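Local coordinates for ribonuclease H (Uncultured organism, PDB 4IBN), which probably cleaves the RNA strand of RNA-DNA hybrids endonucleolytically, with magnesium as cofactor, leaving 5'-phosphomonoester ends, at residues His109-Arg114 with Glu124-Trp129. Numbering follows the deposited sequence.
Sequences HDWAQR and ENLALW
W111, on the last turn of helix 98-113, reaches across to W129, L126 and E124 and carries most of this contact. Its CG lies anti to the carbonyl carbon (chi1 -68°), which sends the indole out toward helix 126-136 with the six-membered ring leading. That ring enters edge first over one face of W129: CZ3 comes 3.4 Å from W129 CE2, and CH2 sits as close to W129 NE1. The pair is edge-to-face but well tilted, the planes at 57° and the centroid of the W111 six-membered ring 4.4 Å from that of the W129 five-membered ring. The W129 N-H is spent on the hydroxyl of Y99, which would help fix the rotation of the indole receiving the W111 edge. One methyl of L126, CD2, stands over a face of W111 in a CH-pi contact, 4.2 Å from the five-membered ring centroid and 12° off its normal.

R114, the first residue to leave helical geometry, adds a charged contact to E124. Its chain, bent at chi3, brings NH2 within 2.6 Å of E124 OE2, a salt bridge through a single carboxylate oxygen, which lies near the guanidinium plane. The other carboxylate oxygen, OE1, accepts the backbone N-H of K119 in the loop between the helices.

The contact is a surface contact between consecutive helices of the RNase H fold, at the C-terminal end of 98-113 and the start of 126-136. Of the five touching residues only W129 is buried, packed against M104 and V108 of helix 98-113 and L72 of helix 67-82.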
loop_
_atom_site.group_PDB
_atom_site.type_symbol
_atom_site.label_atom_id
_atom_site.label_comp_id
_atom_site.label_asym_id
_atom_site.label_seq_id
_atom_site.Cartn_x
_atom_site.Cartn_y
_atom_site.Cartn_z
ATOM N N HIS A 109 -1.486 13.696 -11.144
ATOM C CA HIS A 109 -1.878 14.312 -12.374
ATOM C C HIS A 109 -1.503 15.788 -12.362
ATOM O O HIS A 109 -1.086 16.289 -13.330
ATOM C CB HIS A 109 -3.373 14.102 -12.644
ATOM C CG HIS A 109 -3.778 12.668 -12.765
ATOM N ND1 HIS A 109 -3.368 11.861 -13.790
ATOM C CD2 HIS A 109 -4.568 11.903 -11.990
ATOM C CE1 HIS A 109 -3.876 10.663 -13.638
ATOM N NE2 HIS A 109 -4.599 10.657 -12.543
ATOM N N ASP A 110 -1.709 16.472 -11.262
ATOM C CA ASP A 110 -1.303 17.858 -11.163
ATOM C C ASP A 110 0.198 18.003 -11.263
ATOM O O ASP A 110 0.680 18.871 -11.912
ATOM C CB ASP A 110 -1.738 18.468 -9.839
ATOM C CG ASP A 110 -3.240 18.588 -9.699
ATOM O OD1 ASP A 110 -3.921 18.693 -10.710
ATOM O OD2 ASP A 110 -3.732 18.567 -8.564
ATOM N N TRP A 111 0.935 17.151 -10.583
ATOM C CA TRP A 111 2.364 17.233 -10.611
ATOM C C TRP A 111 2.920 16.993 -12.012
ATOM O O TRP A 111 3.800 17.659 -12.436
ATOM C CB TRP A 111 2.977 16.243 -9.609
ATOM C CG TRP A 111 2.712 16.621 -8.227
ATOM C CD1 TRP A 111 2.644 17.844 -7.760
ATOM C CD2 TRP A 111 2.506 15.752 -7.101
ATOM N NE1 TRP A 111 2.382 17.835 -6.416
ATOM C CE2 TRP A 111 2.290 16.543 -5.997
ATOM C CE3 TRP A 111 2.470 14.389 -6.935
ATOM C CZ2 TRP A 111 2.068 16.003 -4.727
ATOM C CZ3 TRP A 111 2.208 13.881 -5.720
ATOM C CH2 TRP A 111 2.034 14.664 -4.632
ATOM N N ALA A 112 2.393 16.013 -12.703
ATOM C CA ALA A 112 2.824 15.724 -14.047
ATOM C C ALA A 112 2.538 16.893 -14.965
ATOM O O ALA A 112 3.289 17.223 -15.816
ATOM C CB ALA A 112 2.175 14.497 -14.567
ATOM N N GLN A 113 1.418 17.511 -14.735
ATOM C CA GLN A 113 0.998 18.617 -15.539
ATOM C C GLN A 113 2.029 19.733 -15.417
ATOM O O GLN A 113 2.313 20.414 -16.348
ATOM C CB GLN A 113 -0.370 19.082 -15.103
ATOM C CG GLN A 113 -1.024 19.978 -16.043
ATOM C CD GLN A 113 -2.401 20.329 -15.579
ATOM O OE1 GLN A 113 -2.596 20.641 -14.447
ATOM N NE2 GLN A 113 -3.358 20.271 -16.470
ATOM N N ARG A 114 2.620 19.878 -14.254
ATOM C CA ARG A 114 3.545 20.940 -13.999
ATOM C C ARG A 114 4.984 20.521 -14.225
ATOM O O ARG A 114 5.876 21.148 -13.758
ATOM C CB ARG A 114 3.315 21.561 -12.628
ATOM C CG ARG A 114 4.210 21.064 -11.542
ATOM C CD ARG A 114 4.415 22.029 -10.371
ATOM N NE ARG A 114 4.441 21.299 -9.141
ATOM C CZ ARG A 114 5.194 21.572 -8.096
ATOM N NH1 ARG A 114 6.058 22.596 -8.118
ATOM N NH2 ARG A 114 5.121 20.796 -7.042
ATOM N N GLU A 124 7.993 17.508 -0.981
ATOM C CA GLU A 124 6.883 16.791 -1.534
ATOM C C GLU A 124 7.150 15.290 -1.815
ATOM O O GLU A 124 6.329 14.653 -2.341
ATOM C CB GLU A 124 6.467 17.467 -2.828
ATOM C CG GLU A 124 5.992 18.857 -2.678
ATOM C CD GLU A 124 6.093 19.709 -3.968
ATOM O OE1 GLU A 124 7.188 20.113 -4.377
ATOM O OE2 GLU A 124 5.038 20.014 -4.517
ATOM N N ASN A 125 8.322 14.794 -1.511
ATOM C CA ASN A 125 8.671 13.422 -1.814
ATOM C C ASN A 125 8.534 13.079 -3.314
ATOM O O ASN A 125 8.206 11.993 -3.647
ATOM C CB ASN A 125 7.793 12.447 -1.049
ATOM C CG ASN A 125 7.685 12.756 0.410
ATOM O OD1 ASN A 125 6.627 13.054 0.888
ATOM N ND2 ASN A 125 8.750 12.654 1.103
ATOM N N LEU A 126 8.855 14.010 -4.184
ATOM C CA LEU A 126 8.605 13.825 -5.587
ATOM C C LEU A 126 9.321 12.615 -6.181
ATOM O O LEU A 126 8.780 11.987 -7.039
ATOM C CB LEU A 126 8.928 15.077 -6.410
ATOM C CG LEU A 126 8.048 16.296 -6.201
ATOM C CD1 LEU A 126 8.435 17.432 -7.099
ATOM C CD2 LEU A 126 6.573 16.035 -6.256
ATOM N N ALA A 127 10.541 12.338 -5.767
ATOM C CA ALA A 127 11.234 11.190 -6.311
ATOM C C ALA A 127 10.526 9.886 -5.983
ATOM O O ALA A 127 10.422 9.037 -6.805
ATOM C CB ALA A 127 12.641 11.145 -5.844
ATOM N N LEU A 128 10.075 9.762 -4.752
ATOM C CA LEU A 128 9.326 8.606 -4.352
ATOM C C LEU A 128 7.993 8.486 -5.055
ATOM O O LEU A 128 7.600 7.442 -5.376
ATOM C CB LEU A 128 9.129 8.543 -2.853
ATOM C CG LEU A 128 10.062 7.799 -1.936
ATOM C CD1 LEU A 128 9.352 7.661 -0.636
ATOM C CD2 LEU A 128 10.438 6.475 -2.406
ATOM N N TRP A 129 7.321 9.583 -5.279
ATOM C CA TRP A 129 6.078 9.546 -6.000
ATOM C C TRP A 129 6.318 9.001 -7.394
ATOM O O TRP A 129 5.567 8.235 -7.875
ATOM C CB TRP A 129 5.450 10.923 -6.104
ATOM C CG TRP A 129 4.592 11.268 -4.964
ATOM C CD1 TRP A 129 4.845 12.186 -4.007
ATOM C CD2 TRP A 129 3.330 10.716 -4.658
ATOM N NE1 TRP A 129 3.826 12.248 -3.136
ATOM C CE2 TRP A 129 2.878 11.346 -3.503
ATOM C CE3 TRP A 129 2.512 9.785 -5.269
ATOM C CZ2 TRP A 129 1.677 11.043 -2.936
ATOM C CZ3 TRP A 129 1.335 9.486 -4.682
ATOM C CH2 TRP A 129 0.922 10.114 -3.539
#